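Local coordinates for uncharacterized protein (Treponema denticola ATCC 35404, PDB 6R9N) that senses iron(II) and oxygen for bacterial chemotaxis, holding a peroxide at a di-iron centre in a metallo-beta-lactamase-like fold, at residues V9-W21 with G154-G166. Residues are numbered along the deposited sequence; the frame is centred on the assembly and turned at random.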
ATOM      1  N   VAL A   9      24.256  12.809   4.684  1.00 34.19           N
ATOM      2  CA  VAL A   9      25.106  12.326   5.765  1.00 26.66           C
ATOM      3  C   VAL A   9      25.631  10.959   5.362  1.00 28.63           C
ATOM      4  O   VAL A   9      24.851  10.008   5.206  1.00 27.40           O
ATOM      5  CB  VAL A   9      24.329  12.216   7.086  1.00 34.36           C
ATOM      6  CG1 VAL A   9      25.161  11.474   8.130  1.00 30.07           C
ATOM      7  CG2 VAL A   9      23.878  13.602   7.578  1.00 33.11           C
ATOM      8  N   VAL A  10      26.949  10.842   5.257  1.00 23.61           N
ATOM      9  CA  VAL A  10      27.579   9.593   4.839  1.00 24.79           C
ATOM     10  C   VAL A  10      27.620   8.636   6.014  1.00 25.52           C
ATOM     11  O   VAL A  10      28.182   8.959   7.065  1.00 24.92           O
ATOM     12  CB  VAL A  10      28.988   9.842   4.288  1.00 25.62           C
ATOM     13  CG1 VAL A  10      29.682   8.518   3.971  1.00 27.01           C
ATOM     14  CG2 VAL A  10      28.904  10.720   3.045  1.00 25.62           C
ATOM     15  N   LEU A  11      27.014   7.455   5.837  1.00 23.07           N
ATOM     16  CA  LEU A  11      26.982   6.425   6.870  1.00 22.95           C
ATOM     17  C   LEU A  11      28.124   5.434   6.752  1.00 25.28           C
ATOM     18  O   LEU A  11      28.542   4.858   7.760  1.00 28.49           O
ATOM     19  CB  LEU A  11      25.676   5.633   6.785  1.00 24.65           C
ATOM     20  CG  LEU A  11      24.406   6.467   6.933  1.00 27.18           C
ATOM     21  CD1 LEU A  11      23.196   5.550   6.868  1.00 25.23           C
ATOM     22  CD2 LEU A  11      24.500   7.244   8.258  1.00 25.81           C
ATOM     23  N   TYR A  12      28.618   5.218   5.538  1.00 24.56           N
ATOM     24  CA  TYR A  12      29.689   4.273   5.262  1.00 25.71           C
ATOM     25  C   TYR A  12      30.447   4.797   4.060  1.00 25.66           C
ATOM     26  O   TYR A  12      29.857   5.369   3.139  1.00 26.20           O
ATOM     27  CB  TYR A  12      29.188   2.834   4.959  1.00 25.52           C
ATOM     28  CG  TYR A  12      30.298   1.932   4.422  1.00 21.59           C
ATOM     29  CD1 TYR A  12      30.643   1.943   3.062  1.00 25.00           C
ATOM     30  CD2 TYR A  12      31.012   1.089   5.271  1.00 25.41           C
ATOM     31  CE1 TYR A  12      31.685   1.140   2.563  1.00 26.85           C
ATOM     32  CE2 TYR A  12      32.059   0.265   4.777  1.00 25.06           C
ATOM     33  CZ  TYR A  12      32.377   0.306   3.420  1.00 25.51           C
ATOM     34  OH  TYR A  12      33.403  -0.478   2.913  1.00 28.13           O
ATOM     35  N   GLU A  13      31.753   4.541   4.044  1.00 28.93           N
ATOM     36  CA  GLU A  13      32.591   5.068   2.978  1.00 30.15           C
ATOM     37  C   GLU A  13      33.801   4.168   2.832  1.00 31.22           C
ATOM     38  O   GLU A  13      34.346   3.709   3.838  1.00 30.99           O
ATOM     39  CB  GLU A  13      33.007   6.515   3.287  1.00 34.51           C
ATOM     40  CG  GLU A  13      34.268   6.984   2.610  1.00 41.05           C
ATOM     41  CD  GLU A  13      35.517   6.622   3.396  1.00 42.92           C
ATOM     42  OE1 GLU A  13      36.548   6.317   2.760  1.00 47.23           O
ATOM     43  OE2 GLU A  13      35.462   6.626   4.648  1.00 43.67           O
ATOM     44  N   ASP A  14      34.135   3.820   1.595  1.00 29.44           N
ATOM     45  CA  ASP A  14      35.494   3.406   1.253  1.00 31.38           C
ATOM     46  C   ASP A  14      35.811   4.021  -0.102  1.00 34.28           C
ATOM     47  O   ASP A  14      35.026   4.814  -0.636  1.00 33.28           O
ATOM     48  CB  ASP A  14      35.675   1.881   1.295  1.00 29.79           C
ATOM     49  CG  ASP A  14      34.787   1.142   0.303  1.00 30.16           C
ATOM     50  OD1 ASP A  14      34.713   1.533  -0.888  1.00 32.67           O
ATOM     51  OD2 ASP A  14      34.150   0.163   0.734  1.00 33.72           O
ATOM     52  N   ALA A  15      36.951   3.625  -0.680  1.00 36.62           N
ATOM     53  CA  ALA A  15      37.436   4.275  -1.900  1.00 35.33           C
ATOM     54  C   ALA A  15      36.466   4.124  -3.068  1.00 36.34           C
ATOM     55  O   ALA A  15      36.441   4.973  -3.965  1.00 39.51           O
ATOM     56  CB  ALA A  15      38.811   3.725  -2.272  1.00 39.44           C
ATOM     57  N   ASP A  16      35.683   3.045  -3.095  1.00 37.03           N
ATOM     58  CA  ASP A  16      34.853   2.729  -4.247  1.00 39.65           C
ATOM     59  C   ASP A  16      33.353   2.776  -3.986  1.00 35.92           C
ATOM     60  O   ASP A  16      32.581   2.630  -4.941  1.00 36.93           O
ATOM     61  CB  ASP A  16      35.234   1.344  -4.793  1.00 40.18           C
ATOM     62  CG  ASP A  16      36.637   1.335  -5.355  1.00 49.07           C
ATOM     63  OD1 ASP A  16      36.966   2.283  -6.110  1.00 52.22           O
ATOM     64  OD2 ASP A  16      37.423   0.424  -5.006  1.00 49.62           O
ATOM     65  N   HIS A  17      32.918   2.988  -2.743  1.00 33.97           N
ATOM     66  CA  HIS A  17      31.538   2.713  -2.365  1.00 31.52           C
ATOM     67  C   HIS A  17      31.143   3.606  -1.195  1.00 31.04           C
ATOM     68  O   HIS A  17      31.876   3.686  -0.211  1.00 30.16           O
ATOM     69  CB  HIS A  17      31.377   1.230  -1.989  1.00 31.49           C
ATOM     70  CG  HIS A  17      29.980   0.834  -1.619  1.00 31.87           C
ATOM     71  ND1 HIS A  17      29.073   0.363  -2.544  1.00 33.25           N
ATOM     72  CD2 HIS A  17      29.349   0.787  -0.417  1.00 29.97           C
ATOM     73  CE1 HIS A  17      27.937   0.063  -1.934  1.00 32.19           C
ATOM     74  NE2 HIS A  17      28.080   0.302  -0.644  1.00 29.03           N
ATOM     75  N   LYS A  18      29.993   4.270  -1.303  1.00 29.26           N
ATOM     76  CA  LYS A  18      29.432   5.044  -0.204  1.00 28.55           C
ATOM     77  C   LYS A  18      27.967   4.690  -0.012  1.00 28.96           C
ATOM     78  O   LYS A  18      27.244   4.423  -0.978  1.00 30.41           O
ATOM     79  CB  LYS A  18      29.519   6.557  -0.447  1.00 33.61           C
ATOM     80  CG  LYS A  18      30.911   7.163  -0.424  1.00 31.63           C
ATOM     81  CD  LYS A  18      30.806   8.675  -0.546  1.00 33.82           C
ATOM     82  CE  LYS A  18      32.157   9.322  -0.864  1.00 40.62           C
ATOM     83  NZ  LYS A  18      31.982  10.540  -1.703  1.00 36.81           N
ATOM     84  N   PHE A  19      27.532   4.732   1.246  1.00 25.75           N
ATOM     85  CA  PHE A  19      26.127   4.639   1.627  1.00 30.73           C
ATOM     86  C   PHE A  19      25.785   5.931   2.366  1.00 27.43           C
ATOM     87  O   PHE A  19      26.430   6.255   3.369  1.00 26.72           O
ATOM     88  CB  PHE A  19      25.872   3.405   2.509  1.00 23.38           C
ATOM     89  CG  PHE A  19      24.416   3.026   2.652  1.00 27.87           C
ATOM     90  CD1 PHE A  19      23.489   3.915   3.173  1.00 28.69           C
ATOM     91  CD2 PHE A  19      23.976   1.759   2.278  1.00 29.14           C
ATOM     92  CE1 PHE A  19      22.149   3.555   3.299  1.00 29.79           C
ATOM     93  CE2 PHE A  19      22.656   1.387   2.408  1.00 27.86           C
ATOM     94  CZ  PHE A  19      21.738   2.275   2.918  1.00 28.61           C
ATOM     95  N   ILE A  20      24.775   6.654   1.873  1.00 24.41           N
ATOM     96  CA  ILE A  20      24.480   8.026   2.272  1.00 27.34           C
ATOM     97  C   ILE A  20      23.009   8.140   2.671  1.00 28.36           C
ATOM     98  O   ILE A  20      22.119   7.720   1.919  1.00 27.26           O
ATOM     99  CB  ILE A  20      24.781   9.026   1.136  1.00 28.26           C
ATOM    100  CG1 ILE A  20      26.253   8.960   0.715  1.00 27.59           C
ATOM    101  CG2 ILE A  20      24.346  10.461   1.531  1.00 28.11           C
ATOM    102  CD1 ILE A  20      26.466   9.302  -0.746  1.00 27.19           C
ATOM    103  N   TRP A  21      22.757   8.770   3.816  1.00 27.30           N
ATOM    104  CA  TRP A  21      21.423   9.217   4.196  1.00 29.06           C
ATOM    105  C   TRP A  21      21.151  10.612   3.625  1.00 33.05           C
ATOM    106  O   TRP A  21      21.925  11.551   3.867  1.00 32.06           O
ATOM    107  CB  TRP A  21      21.281   9.215   5.717  1.00 28.30           C
ATOM    108  CG  TRP A  21      20.046   9.891   6.175  1.00 31.20           C
ATOM    109  CD1 TRP A  21      18.809   9.823   5.601  1.00 34.65           C
ATOM    110  CD2 TRP A  21      19.919  10.769   7.302  1.00 34.27           C
ATOM    111  NE1 TRP A  21      17.916  10.596   6.312  1.00 37.61           N
ATOM    112  CE2 TRP A  21      18.573  11.186   7.359  1.00 33.41           C
ATOM    113  CE3 TRP A  21      20.811  11.234   8.274  1.00 34.09           C
ATOM    114  CZ2 TRP A  21      18.098  12.052   8.349  1.00 38.50           C
ATOM    115  CZ3 TRP A  21      20.335  12.087   9.262  1.00 38.29           C
ATOM    116  CH2 TRP A  21      18.993  12.489   9.286  1.00 32.87           C
ATOM    117  N   GLY A 154      13.420  -5.236   1.596  1.00 21.96           N
ATOM    118  CA  GLY A 154      14.524  -4.408   2.021  1.00 22.74           C
ATOM    119  C   GLY A 154      15.688  -4.566   1.066  1.00 25.73           C
ATOM    120  O   GLY A 154      15.652  -5.396   0.163  1.00 24.72           O
ATOM    121  N   LEU A 155      16.717  -3.736   1.252  1.00 24.56           N
ATOM    122  CA  LEU A 155      17.924  -3.830   0.435  1.00 28.52           C
ATOM    123  C   LEU A 155      19.113  -3.896   1.376  1.00 28.38           C
ATOM    124  O   LEU A 155      19.321  -2.978   2.179  1.00 28.65           O
ATOM    125  CB  LEU A 155      18.039  -2.640  -0.542  1.00 29.57           C
ATOM    126  CG  LEU A 155      18.982  -2.768  -1.749  1.00 30.22           C
ATOM    127  CD1 LEU A 155      20.432  -2.615  -1.317  1.00 36.47           C
ATOM    128  CD2 LEU A 155      18.767  -4.145  -2.470  1.00 24.29           C
ATOM    129  N   TYR A 156      19.855  -4.993   1.304  1.00 26.60           N
ATOM    130  CA  TYR A 156      21.046  -5.196   2.118  1.00 25.65           C
ATOM    131  C   TYR A 156      22.262  -4.855   1.270  1.00 27.26           C
ATOM    132  O   TYR A 156      22.497  -5.482   0.232  1.00 26.08           O
ATOM    133  CB  TYR A 156      21.142  -6.632   2.622  1.00 24.11           C
ATOM    134  CG  TYR A 156      22.297  -6.835   3.562  1.00 27.93           C
ATOM    135  CD1 TYR A 156      22.466  -5.998   4.659  1.00 27.94           C
ATOM    136  CD2 TYR A 156      23.215  -7.859   3.370  1.00 27.31           C
ATOM    137  CE1 TYR A 156      23.518  -6.175   5.538  1.00 26.32           C
ATOM    138  CE2 TYR A 156      24.275  -8.037   4.253  1.00 30.14           C
ATOM    139  CZ  TYR A 156      24.416  -7.186   5.331  1.00 26.36           C
ATOM    140  OH  TYR A 156      25.455  -7.342   6.213  1.00 32.60           O
ATOM    141  N   ASP A 157      22.987  -3.819   1.668  1.00 26.23           N
ATOM    142  CA  ASP A 157      24.190  -3.387   0.967  1.00 27.85           C
ATOM    143  C   ASP A 157      25.319  -4.213   1.565  1.00 29.49           C
ATOM    144  O   ASP A 157      25.749  -3.967   2.693  1.00 28.98           O
ATOM    145  CB  ASP A 157      24.392  -1.883   1.144  1.00 27.69           C
ATOM    146  CG  ASP A 157      25.638  -1.349   0.428  1.00 31.80           C
ATOM    147  OD1 ASP A 157      25.868  -1.699  -0.743  1.00 29.66           O
ATOM    148  OD2 ASP A 157      26.388  -0.556   1.040  1.00 31.27           O
ATOM    149  N   GLU A 158      25.773  -5.237   0.831  1.00 26.62           N
ATOM    150  CA  GLU A 158      26.717  -6.185   1.420  1.00 30.39           C
ATOM    151  C   GLU A 158      28.002  -5.498   1.872  1.00 28.78           C
ATOM    152  O   GLU A 158      28.521  -5.793   2.954  1.00 32.48           O
ATOM    153  CB  GLU A 158      27.038  -7.300   0.421  1.00 30.09           C
ATOM    154  CG  GLU A 158      25.945  -8.357   0.347  1.00 36.95           C
ATOM    155  CD  GLU A 158      26.242  -9.454  -0.658  1.00 42.57           C
ATOM    156  OE1 GLU A 158      25.507 -10.453  -0.661  1.00 46.48           O
ATOM    157  OE2 GLU A 158      27.199  -9.325  -1.453  1.00 47.87           O
ATOM    158  N   ARG A 159      28.496  -4.532   1.092  1.00 26.55           N
ATOM    159  CA  ARG A 159      29.804  -3.945   1.384  1.00 32.16           C
ATOM    160  C   ARG A 159      29.790  -3.122   2.674  1.00 30.34           C
ATOM    161  O   ARG A 159      30.741  -3.178   3.462  1.00 30.28           O
ATOM    162  CB  ARG A 159      30.265  -3.106   0.189  1.00 31.87           C
ATOM    163  CG  ARG A 159      31.371  -2.089   0.505  1.00 37.82           C
ATOM    164  CD  ARG A 159      32.743  -2.690   0.346  1.00 38.73           C
ATOM    165  NE  ARG A 159      32.927  -3.226  -0.993  1.00 43.71           N
ATOM    166  CZ  ARG A 159      33.780  -2.754  -1.897  1.00 40.62           C
ATOM    167  NH1 ARG A 159      33.843  -3.339  -3.086  1.00 40.71           N
ATOM    168  NH2 ARG A 159      34.572  -1.719  -1.616  1.00 33.88           N
ATOM    169  N   SER A 160      28.745  -2.327   2.893  1.00 27.86           N
ATOM    170  CA  SER A 160      28.629  -1.569   4.135  1.00 26.80           C
ATOM    171  C   SER A 160      28.037  -2.395   5.272  1.00 26.94           C
ATOM    172  O   SER A 160      28.135  -1.989   6.435  1.00 32.10           O
ATOM    173  CB  SER A 160      27.780  -0.315   3.906  1.00 25.18           C
ATOM    174  OG  SER A 160      26.475  -0.688   3.470  1.00 24.93           O
ATOM    175  N   ARG A 161      27.372  -3.507   4.962  1.00 29.44           N
ATOM    176  CA  ARG A 161      26.559  -4.242   5.939  1.00 26.11           C
ATOM    177  C   ARG A 161      25.434  -3.382   6.525  1.00 26.52           C
ATOM    178  O   ARG A 161      25.048  -3.540   7.684  1.00 26.14           O
ATOM    179  CB  ARG A 161      27.429  -4.845   7.039  1.00 26.88           C
ATOM    180  CG  ARG A 161      28.362  -5.908   6.467  1.00 31.28           C
ATOM    181  CD  ARG A 161      29.337  -6.414   7.477  1.00 32.12           C
ATOM    182  NE  ARG A 161      28.674  -7.155   8.528  1.00 37.63           N
ATOM    183  CZ  ARG A 161      29.296  -7.589   9.616  1.00 43.12           C
ATOM    184  NH1 ARG A 161      28.624  -8.263  10.540  1.00 43.46           N
ATOM    185  NH2 ARG A 161      30.595  -7.350   9.772  1.00 40.04           N
ATOM    186  N   ILE A 162      24.869  -2.494   5.706  1.00 23.95           N
ATOM    187  CA  ILE A 162      23.690  -1.716   6.088  1.00 24.90           C
ATOM    188  C   ILE A 162      22.474  -2.340   5.411  1.00 27.40           C
ATOM    189  O   ILE A 162      22.497  -2.611   4.203  1.00 26.62           O
ATOM    190  CB  ILE A 162      23.830  -0.233   5.700  1.00 24.52           C
ATOM    191  CG1 ILE A 162      25.023   0.418   6.422  1.00 25.87           C
ATOM    192  CG2 ILE A 162      22.528   0.525   6.011  1.00 24.13           C
ATOM    193  CD1 ILE A 162      25.394   1.792   5.887  1.00 22.94           C
ATOM    194  N   LEU A 163      21.432  -2.609   6.194  1.00 22.35           N
ATOM    195  CA  LEU A 163      20.148  -3.058   5.682  1.00 22.92           C
ATOM    196  C   LEU A 163      19.192  -1.871   5.648  1.00 24.14           C
ATOM    197  O   LEU A 163      18.814  -1.337   6.702  1.00 24.77           O
ATOM    198  CB  LEU A 163      19.578  -4.174   6.558  1.00 22.09           C
ATOM    199  CG  LEU A 163      18.153  -4.621   6.220  1.00 24.39           C
ATOM    200  CD1 LEU A 163      18.109  -5.287   4.850  1.00 23.46           C
ATOM    201  CD2 LEU A 163      17.600  -5.558   7.285  1.00 25.88           C
ATOM    202  N   PHE A 164      18.781  -1.465   4.447  1.00 22.27           N
ATOM    203  CA  PHE A 164      17.628  -0.574   4.327  1.00 23.75           C
ATOM    204  C   PHE A 164      16.363  -1.419   4.479  1.00 25.64           C
ATOM    205  O   PHE A 164      16.159  -2.374   3.728  1.00 20.78           O
ATOM    206  CB  PHE A 164      17.641   0.157   2.986  1.00 24.85           C
ATOM    207  CG  PHE A 164      16.333   0.834   2.646  1.00 28.15           C
ATOM    208  CD1 PHE A 164      15.892   1.934   3.369  1.00 25.07           C
ATOM    209  CD2 PHE A 164      15.555   0.376   1.592  1.00 27.10           C
ATOM    210  CE1 PHE A 164      14.677   2.555   3.067  1.00 25.92           C
ATOM    211  CE2 PHE A 164      14.338   0.996   1.277  1.00 29.69           C
ATOM    212  CZ  PHE A 164      13.905   2.085   2.013  1.00 26.99           C
ATOM    213  N   SER A 165      15.518  -1.087   5.453  1.00 25.34           N
ATOM    214  CA  SER A 165      14.495  -2.020   5.909  1.00 26.37           C
ATOM    215  C   SER A 165      13.070  -1.593   5.555  1.00 22.51           C
ATOM    216  O   SER A 165      12.122  -2.241   5.996  1.00 25.85           O
ATOM    217  CB  SER A 165      14.618  -2.211   7.427  1.00 25.49           C
ATOM    218  OG  SER A 165      14.488  -0.965   8.100  1.00 24.34           O
ATOM    219  N   GLY A 166      12.891  -0.537   4.766  1.00 26.46           N
ATOM    220  CA  GLY A 166      11.544  -0.099   4.449  1.00 22.33           C
ATOM    221  C   GLY A 166      10.823   0.380   5.693  1.00 24.62           C
ATOM    222  O   GLY A 166      11.366   1.139   6.494  1.00 25.08           O
TER
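Two beta hairpins, one from each sheet of the sandwich, meet here through Tyr12, Asp14, His17 and Phe19 on one side and Asp157, Arg159, Ser160 and Ile162 on the other. At the centre is a His-carboxylate bond. His17 NE2 donates to the syn lone pair of Asp157 OD2 at 2.5 Å, with ring and carboxylate nearly coplanar. Ser160 OG also donates to Asp157 OD2. His17 ND1 is hydrogen-bonded to Asp42 OD2 of strand 38-42, so both ring nitrogens are held and the ring cannot easily turn. Two flanking acids could favour a protonated imidazole. Arg159 CB lies over one face of this ring.

Phe19 CG sits anti to the backbone N (chi1 -165°), which lays the ring against Ile162. There CG2 of Ile162 stands 3.9 Å from the Phe19 ring centroid, while Ile162 CD1 reaches Phe19 CG at 3.6 Å. Ser160 CA covers a face of the Tyr12 ring. The Arg159 chain bends past the Tyr12 hydroxyl, and its NH2 forms a salt bridge with Asp14 OD2 (3.0 Å), arriving from above the carboxylate plane. Arg159 NE is hydrogen-bonded to Ser137 OG. A buried polar pair amid aromatic and aliphatic packing thus joins the two sheets of the metallo-beta-lactamase-type alpha-beta/beta-alpha sandwich.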